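Local coordinates for CG8862 (Drosophila melanogaster, PDB 3ISM), which probably cleaves DNA and RNA as a magnesium-dependent mitochondrial endonuclease of the DNA/RNA non-specific family, at residues B[202-214]-B[220-232]. Sequence-based numbering, arbitrary orientation.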
ATOM      1  N   LYS B 202      17.254 -23.305 -22.230  1.00 39.24           N
ATOM      2  CA  LYS B 202      15.833 -23.140 -21.969  1.00 38.19           C
ATOM      3  C   LYS B 202      15.549 -22.519 -20.603  1.00 36.92           C
ATOM      4  O   LYS B 202      16.250 -22.760 -19.616  1.00 36.89           O
ATOM      5  CB  LYS B 202      15.091 -24.473 -22.126  1.00 38.24           C
ATOM      6  CG  LYS B 202      15.150 -25.070 -23.536  1.00 38.73           C
ATOM      7  CD  LYS B 202      14.606 -26.494 -23.550  1.00 38.72           C
ATOM      8  CE  LYS B 202      14.884 -27.185 -24.879  1.00 40.59           C
ATOM      9  NZ  LYS B 202      14.153 -26.537 -26.002  1.00 41.21           N
ATOM     10  N   LEU B 203      14.505 -21.709 -20.561  1.00 35.37           N
ATOM     11  CA  LEU B 203      14.104 -21.057 -19.338  1.00 33.73           C
ATOM     12  C   LEU B 203      12.714 -21.554 -18.932  1.00 32.81           C
ATOM     13  O   LEU B 203      11.821 -21.671 -19.768  1.00 32.36           O
ATOM     14  CB  LEU B 203      14.140 -19.541 -19.522  1.00 33.61           C
ATOM     15  CG  LEU B 203      15.485 -18.938 -19.969  1.00 34.06           C
ATOM     16  CD1 LEU B 203      15.380 -17.431 -20.171  1.00 33.06           C
ATOM     17  CD2 LEU B 203      16.604 -19.255 -18.989  1.00 33.06           C
ATOM     18  N   HIS B 204      12.550 -21.866 -17.649  1.00 31.53           N
ATOM     19  CA  HIS B 204      11.288 -22.385 -17.132  1.00 30.46           C
ATOM     20  C   HIS B 204      10.842 -21.557 -15.949  1.00 30.03           C
ATOM     21  O   HIS B 204      11.595 -21.390 -14.994  1.00 30.11           O
ATOM     22  CB  HIS B 204      11.434 -23.839 -16.685  1.00 30.24           C
ATOM     23  CG  HIS B 204      12.004 -24.736 -17.736  1.00 29.60           C
ATOM     24  ND1 HIS B 204      11.226 -25.586 -18.489  1.00 28.46           N
ATOM     25  CD2 HIS B 204      13.274 -24.894 -18.176  1.00 28.81           C
ATOM     26  CE1 HIS B 204      11.995 -26.247 -19.336  1.00 28.69           C
ATOM     27  NE2 HIS B 204      13.244 -25.850 -19.161  1.00 28.87           N
ATOM     28  N   MET B 205       9.613 -21.069 -16.000  1.00 29.39           N
ATOM     29  CA  MET B 205       9.074 -20.248 -14.904  1.00 29.63           C
ATOM     30  C   MET B 205       8.012 -20.965 -14.071  1.00 28.60           C
ATOM     31  O   MET B 205       7.185 -21.696 -14.605  1.00 28.46           O
ATOM     32  CB  MET B 205       8.508 -18.942 -15.450  1.00 28.82           C
ATOM     33  CG  MET B 205       7.921 -18.035 -14.393  1.00 30.95           C
ATOM     34  SD  MET B 205       7.381 -16.483 -15.078  1.00 32.06           S
ATOM     35  CE  MET B 205       8.934 -15.617 -15.270  1.00 30.73           C
ATOM     36  N   GLU B 206       8.055 -20.749 -12.762  1.00 28.05           N
ATOM     37  CA  GLU B 206       6.990 -21.174 -11.853  1.00 28.58           C
ATOM     38  C   GLU B 206       6.574 -19.973 -11.016  1.00 28.28           C
ATOM     39  O   GLU B 206       7.395 -19.127 -10.688  1.00 27.63           O
ATOM     40  CB  GLU B 206       7.469 -22.304 -10.911  1.00 28.21           C
ATOM     41  CG  GLU B 206       7.885 -23.584 -11.608  1.00 29.52           C
ATOM     42  CD  GLU B 206       8.191 -24.732 -10.649  1.00 29.79           C
ATOM     43  OE1 GLU B 206       8.070 -24.573  -9.411  1.00 32.09           O
ATOM     44  OE2 GLU B 206       8.571 -25.804 -11.142  1.00 30.10           O
ATOM     45  N   SER B 207       5.292 -19.885 -10.676  1.00 28.99           N
ATOM     46  CA  SER B 207       4.849 -18.841  -9.755  1.00 29.25           C
ATOM     47  C   SER B 207       3.692 -19.308  -8.893  1.00 28.78           C
ATOM     48  O   SER B 207       2.761 -19.957  -9.381  1.00 28.59           O
ATOM     49  CB  SER B 207       4.495 -17.541 -10.492  1.00 29.37           C
ATOM     50  OG  SER B 207       3.570 -17.774 -11.523  1.00 31.35           O
ATOM     51  N   TYR B 208       3.769 -18.954  -7.612  1.00 28.93           N
ATOM     52  CA  TYR B 208       2.848 -19.423  -6.587  1.00 28.74           C
ATOM     53  C   TYR B 208       2.359 -18.229  -5.786  1.00 29.13           C
ATOM     54  O   TYR B 208       3.108 -17.281  -5.577  1.00 29.04           O
ATOM     55  CB  TYR B 208       3.559 -20.378  -5.622  1.00 28.44           C
ATOM     56  CG  TYR B 208       4.154 -21.601  -6.272  1.00 28.51           C
ATOM     57  CD1 TYR B 208       3.486 -22.822  -6.235  1.00 27.92           C
ATOM     58  CD2 TYR B 208       5.393 -21.540  -6.919  1.00 28.29           C
ATOM     59  CE1 TYR B 208       4.029 -23.944  -6.833  1.00 28.89           C
ATOM     60  CE2 TYR B 208       5.939 -22.652  -7.519  1.00 27.57           C
ATOM     61  CZ  TYR B 208       5.258 -23.851  -7.468  1.00 28.32           C
ATOM     62  OH  TYR B 208       5.790 -24.946  -8.079  1.00 27.60           O
ATOM     63  N   VAL B 209       1.104 -18.288  -5.344  1.00 28.89           N
ATOM     64  CA  VAL B 209       0.565 -17.337  -4.372  1.00 28.93           C
ATOM     65  C   VAL B 209      -0.106 -18.155  -3.263  1.00 28.99           C
ATOM     66  O   VAL B 209      -1.015 -18.948  -3.530  1.00 27.92           O
ATOM     67  CB  VAL B 209      -0.449 -16.368  -5.026  1.00 29.08           C
ATOM     68  CG1 VAL B 209      -1.317 -15.646  -3.972  1.00 28.89           C
ATOM     69  CG2 VAL B 209       0.274 -15.363  -5.916  1.00 28.48           C
ATOM     70  N   MET B 210       0.351 -17.980  -2.023  1.00 28.66           N
ATOM     71  CA  MET B 210      -0.244 -18.733  -0.913  1.00 28.97           C
ATOM     72  C   MET B 210      -0.799 -17.763   0.108  1.00 28.34           C
ATOM     73  O   MET B 210      -0.161 -16.771   0.387  1.00 28.84           O
ATOM     74  CB  MET B 210       0.789 -19.655  -0.265  1.00 28.66           C
ATOM     75  CG  MET B 210       1.342 -20.721  -1.210  1.00 28.75           C
ATOM     76  SD  MET B 210       2.658 -21.695  -0.461  1.00 30.74           S
ATOM     77  CE  MET B 210       1.824 -22.505   0.888  1.00 28.23           C
ATOM     78  N   PRO B 211      -1.992 -18.047   0.656  1.00 28.25           N
ATOM     79  CA  PRO B 211      -2.578 -17.126   1.623  1.00 28.10           C
ATOM     80  C   PRO B 211      -1.859 -17.236   2.973  1.00 28.43           C
ATOM     81  O   PRO B 211      -1.422 -18.327   3.369  1.00 28.10           O
ATOM     82  CB  PRO B 211      -4.035 -17.598   1.716  1.00 27.73           C
ATOM     83  CG  PRO B 211      -3.949 -19.105   1.449  1.00 27.90           C
ATOM     84  CD  PRO B 211      -2.838 -19.243   0.430  1.00 28.06           C
ATOM     85  N   ASN B 212      -1.735 -16.106   3.656  1.00 28.08           N
ATOM     86  CA  ASN B 212      -1.110 -16.042   4.963  1.00 28.53           C
ATOM     87  C   ASN B 212      -2.110 -16.527   6.021  1.00 28.86           C
ATOM     88  O   ASN B 212      -2.639 -15.745   6.812  1.00 28.92           O
ATOM     89  CB  ASN B 212      -0.638 -14.604   5.235  1.00 28.32           C
ATOM     90  CG  ASN B 212       0.253 -14.479   6.472  1.00 29.65           C
ATOM     91  OD1 ASN B 212       0.678 -15.478   7.043  1.00 28.57           O
ATOM     92  ND2 ASN B 212       0.562 -13.225   6.870  1.00 28.40           N
ATOM     93  N   GLN B 213      -2.367 -17.830   6.022  1.00 28.75           N
ATOM     94  CA  GLN B 213      -3.313 -18.422   6.962  1.00 29.09           C
ATOM     95  C   GLN B 213      -2.932 -19.870   7.199  1.00 28.61           C
ATOM     96  O   GLN B 213      -2.074 -20.400   6.498  1.00 28.57           O
ATOM     97  CB  GLN B 213      -4.745 -18.340   6.411  1.00 29.38           C
ATOM     98  CG  GLN B 213      -4.958 -19.138   5.148  1.00 29.85           C
ATOM     99  CD  GLN B 213      -6.153 -18.666   4.344  1.00 31.39           C
ATOM    100  OE1 GLN B 213      -6.475 -17.466   4.315  1.00 32.03           O
ATOM    101  NE2 GLN B 213      -6.801 -19.605   3.658  1.00 30.57           N
ATOM    102  N   VAL B 214      -3.586 -20.518   8.162  1.00 28.64           N
ATOM    103  CA  VAL B 214      -3.406 -21.959   8.345  1.00 27.99           C
ATOM    104  C   VAL B 214      -3.833 -22.723   7.079  1.00 28.83           C
ATOM    105  O   VAL B 214      -4.983 -22.649   6.634  1.00 28.72           O
ATOM    106  CB  VAL B 214      -4.137 -22.489   9.593  1.00 28.08           C
ATOM    107  CG1 VAL B 214      -4.170 -24.030   9.613  1.00 26.06           C
ATOM    108  CG2 VAL B 214      -3.481 -21.957  10.861  1.00 27.42           C
ATOM    109  N   PRO B 220      -1.127 -29.978  -1.588  1.00 33.31           N
ATOM    110  CA  PRO B 220       0.083 -29.888  -2.390  1.00 33.13           C
ATOM    111  C   PRO B 220       0.295 -28.445  -2.846  1.00 32.78           C
ATOM    112  O   PRO B 220      -0.680 -27.719  -3.071  1.00 32.54           O
ATOM    113  CB  PRO B 220      -0.203 -30.799  -3.595  1.00 33.13           C
ATOM    114  CG  PRO B 220      -1.538 -31.421  -3.348  1.00 33.39           C
ATOM    115  CD  PRO B 220      -2.238 -30.603  -2.324  1.00 33.27           C
ATOM    116  N   ILE B 221       1.554 -28.032  -2.973  1.00 32.49           N
ATOM    117  CA  ILE B 221       1.862 -26.647  -3.336  1.00 32.72           C
ATOM    118  C   ILE B 221       1.410 -26.316  -4.756  1.00 32.46           C
ATOM    119  O   ILE B 221       1.202 -25.154  -5.082  1.00 32.65           O
ATOM    120  CB  ILE B 221       3.362 -26.317  -3.181  1.00 33.17           C
ATOM    121  CG1 ILE B 221       4.185 -27.190  -4.134  1.00 33.60           C
ATOM    122  CG2 ILE B 221       3.791 -26.456  -1.712  1.00 32.83           C
ATOM    123  CD1 ILE B 221       5.640 -26.829  -4.199  1.00 35.72           C
ATOM    124  N   SER B 222       1.245 -27.347  -5.582  1.00 31.84           N
ATOM    125  CA  SER B 222       0.784 -27.202  -6.961  1.00 31.34           C
ATOM    126  C   SER B 222      -0.551 -26.470  -7.076  1.00 30.69           C
ATOM    127  O   SER B 222      -0.781 -25.764  -8.050  1.00 30.80           O
ATOM    128  CB  SER B 222       0.696 -28.578  -7.638  1.00 31.02           C
ATOM    129  OG  SER B 222      -0.351 -29.357  -7.086  1.00 31.11           O
ATOM    130  N   VAL B 223      -1.407 -26.629  -6.068  1.00 30.50           N
ATOM    131  CA  VAL B 223      -2.712 -25.960  -6.070  0.50 30.35           C
ATOM    132  C   VAL B 223      -2.590 -24.438  -5.940  1.00 30.28           C
ATOM    133  O   VAL B 223      -3.533 -23.701  -6.273  1.00 30.37           O
ATOM    134  CB  VAL B 223      -3.681 -26.516  -4.985  0.50 30.43           C
ATOM    135  CG1 VAL B 223      -3.608 -28.038  -4.915  0.50 30.71           C
ATOM    136  CG2 VAL B 223      -3.412 -25.888  -3.623  0.50 29.98           C
ATOM    137  N   PHE B 224      -1.424 -23.963  -5.515  1.00 30.02           N
ATOM    138  CA  PHE B 224      -1.201 -22.537  -5.324  1.00 29.78           C
ATOM    139  C   PHE B 224      -0.544 -21.849  -6.518  1.00 29.99           C
ATOM    140  O   PHE B 224      -0.199 -20.677  -6.446  1.00 29.80           O
ATOM    141  CB  PHE B 224      -0.393 -22.314  -4.062  1.00 29.30           C
ATOM    142  CG  PHE B 224      -1.103 -22.747  -2.826  1.00 28.64           C
ATOM    143  CD1 PHE B 224      -2.223 -22.052  -2.375  1.00 28.71           C
ATOM    144  CD2 PHE B 224      -0.661 -23.852  -2.112  1.00 27.58           C
ATOM    145  CE1 PHE B 224      -2.891 -22.459  -1.228  1.00 30.04           C
ATOM    146  CE2 PHE B 224      -1.309 -24.266  -0.963  1.00 28.14           C
ATOM    147  CZ  PHE B 224      -2.432 -23.574  -0.517  1.00 29.88           C
ATOM    148  N   GLN B 225      -0.387 -22.588  -7.610  1.00 30.38           N
ATOM    149  CA  GLN B 225       0.171 -22.042  -8.843  1.00 30.80           C
ATOM    150  C   GLN B 225      -0.801 -21.044  -9.488  1.00 30.57           C
ATOM    151  O   GLN B 225      -1.993 -21.313  -9.574  1.00 30.82           O
ATOM    152  CB  GLN B 225       0.545 -23.175  -9.811  1.00 30.86           C
ATOM    153  CG  GLN B 225       1.927 -23.775  -9.540  1.00 31.23           C
ATOM    154  CD  GLN B 225       2.257 -24.993 -10.406  1.00 32.15           C
ATOM    155  OE1 GLN B 225       1.428 -25.878 -10.603  1.00 32.98           O
ATOM    156  NE2 GLN B 225       3.493 -25.044 -10.910  1.00 35.56           N
ATOM    157  N   VAL B 226      -0.265 -19.888  -9.883  1.00 30.09           N
ATOM    158  CA  VAL B 226      -1.020 -18.776 -10.462  0.50 30.45           C
ATOM    159  C   VAL B 226      -0.231 -18.239 -11.678  1.00 30.34           C
ATOM    160  O   VAL B 226       0.999 -18.275 -11.660  1.00 30.33           O
ATOM    161  CB  VAL B 226      -1.188 -17.616  -9.408  0.50 30.38           C
ATOM    162  CG1 VAL B 226      -2.146 -16.584  -9.886  0.50 30.27           C
ATOM    163  CG2 VAL B 226      -1.689 -18.139  -8.070  0.50 30.12           C
ATOM    164  N   PRO B 227      -0.924 -17.746 -12.734  1.00 30.57           N
ATOM    165  CA  PRO B 227      -0.195 -17.064 -13.801  1.00 30.76           C
ATOM    166  C   PRO B 227       0.629 -15.900 -13.266  1.00 30.77           C
ATOM    167  O   PRO B 227       0.117 -15.113 -12.481  1.00 31.49           O
ATOM    168  CB  PRO B 227      -1.313 -16.536 -14.707  1.00 31.08           C
ATOM    169  CG  PRO B 227      -2.422 -17.514 -14.516  1.00 30.97           C
ATOM    170  CD  PRO B 227      -2.366 -17.872 -13.057  1.00 30.37           C
ATOM    171  N   PRO B 228       1.904 -15.791 -13.689  1.00 30.73           N
ATOM    172  CA  PRO B 228       2.809 -14.749 -13.181  1.00 30.87           C
ATOM    173  C   PRO B 228       2.273 -13.329 -13.351  1.00 30.86           C
ATOM    174  O   PRO B 228       2.522 -12.489 -12.493  1.00 31.21           O
ATOM    175  CB  PRO B 228       4.079 -14.939 -14.013  1.00 30.52           C
ATOM    176  CG  PRO B 228       3.672 -15.786 -15.183  1.00 30.71           C
ATOM    177  CD  PRO B 228       2.568 -16.657 -14.678  1.00 30.95           C
ATOM    178  N   GLU B 229       1.522 -13.094 -14.428  1.00 31.13           N
ATOM    179  CA  GLU B 229       0.939 -11.790 -14.736  0.50 31.35           C
ATOM    180  C   GLU B 229      -0.079 -11.378 -13.683  1.00 31.59           C
ATOM    181  O   GLU B 229      -0.239 -10.203 -13.383  1.00 32.12           O
ATOM    182  CB  GLU B 229       0.272 -11.817 -16.117  0.50 31.37           C
ATOM    183  CG  GLU B 229       1.237 -12.009 -17.296  0.50 30.83           C
ATOM    184  CD  GLU B 229       1.628 -13.463 -17.542  0.50 30.07           C
ATOM    185  OE1 GLU B 229       0.959 -14.373 -16.991  0.50 29.03           O
ATOM    186  OE2 GLU B 229       2.607 -13.687 -18.292  0.50 27.83           O
ATOM    187  N   SER B 230      -0.768 -12.354 -13.101  1.00 31.29           N
ATOM    188  CA  SER B 230      -1.707 -12.020 -12.031  1.00 31.64           C
ATOM    189  C   SER B 230      -0.961 -11.648 -10.746  1.00 31.20           C
ATOM    190  O   SER B 230      -1.424 -10.793  -9.996  1.00 32.44           O
ATOM    191  CB  SER B 230      -2.670 -13.163 -11.767  1.00 31.71           C
ATOM    192  OG  SER B 230      -1.954 -14.224 -11.192  1.00 34.38           O
ATOM    193  N   VAL B 231       0.201 -12.255 -10.500  1.00 30.04           N
ATOM    194  CA  VAL B 231       1.066 -11.813  -9.382  1.00 29.13           C
ATOM    195  C   VAL B 231       1.573 -10.379  -9.628  1.00 29.46           C
ATOM    196  O   VAL B 231       1.574  -9.550  -8.730  1.00 29.27           O
ATOM    197  CB  VAL B 231       2.299 -12.757  -9.159  1.00 29.09           C
ATOM    198  CG1 VAL B 231       3.063 -12.361  -7.890  1.00 28.12           C
ATOM    199  CG2 VAL B 231       1.892 -14.237  -9.079  1.00 25.27           C
ATOM    200  N   GLU B 232       2.019 -10.112 -10.859  1.00 29.91           N
ATOM    201  CA  GLU B 232       2.502  -8.799 -11.260  1.00 30.60           C
ATOM    202  C   GLU B 232       1.438  -7.726 -11.079  1.00 30.78           C
ATOM    203  O   GLU B 232       1.691  -6.674 -10.516  1.00 30.97           O
ATOM    204  CB  GLU B 232       2.981  -8.844 -12.716  1.00 30.31           C
ATOM    205  CG  GLU B 232       4.277  -9.646 -12.856  1.00 32.13           C
ATOM    206  CD  GLU B 232       4.819  -9.728 -14.262  1.00 31.85           C
ATOM    207  OE1 GLU B 232       4.016  -9.835 -15.202  1.00 34.52           O
ATOM    208  OE2 GLU B 232       6.058  -9.706 -14.427  1.00 34.36           O
TER
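Tyr208 and Gln225 form a single antiparallel bridge as a non-hydrogen-bonded pair, flanked by the bonds Val226 N to Ser207 O (3.1 Å) and Val209 N to Phe224 O (2.9 Å), both nearly straight. This is the start of a beta-alpha-beta crossover: strand 203-211 of the central mixed sheet is crossed at its edge by the chain that runs into helix 228-235 and on to strand 250-251, which pairs with the same strand. Serine suits position 207 because its short side chain can reach a backbone acceptor just before the helix: OG stands between its own backbone N and carbonyl carbon (chi1 53°) and donates to Val226 O over 2.6 Å, nearly in line with the C=O bond. Branched Val209 fills the angle between loop and helix, its CG2 against Val231 CG2 at 3.7 Å. On the sheet face turned to helix 136-146, the Tyr208 ring lies alongside the extended Gln225 chain, its plane 17° from the amide, with CE1 3.4 Å from Gln225 CG; Ile221 O sits at the ring edge. Its hydroxyl donates to Glu206 OE1 from above the carboxylate plane, an oxygen that also bonds His143. A leucine in place of Tyr208 would probably leave Glu206 without that donor and Gln225 without a flat surface to lie along. Phe224 packs crosswise on Met210, which also touches Trp137 of helix 136-146, the helix that carries Glu141, a known magnesium-binding residue. Flexible Met210 lays CG over one face of the Phe224 ring, 4.0 Å from its centroid.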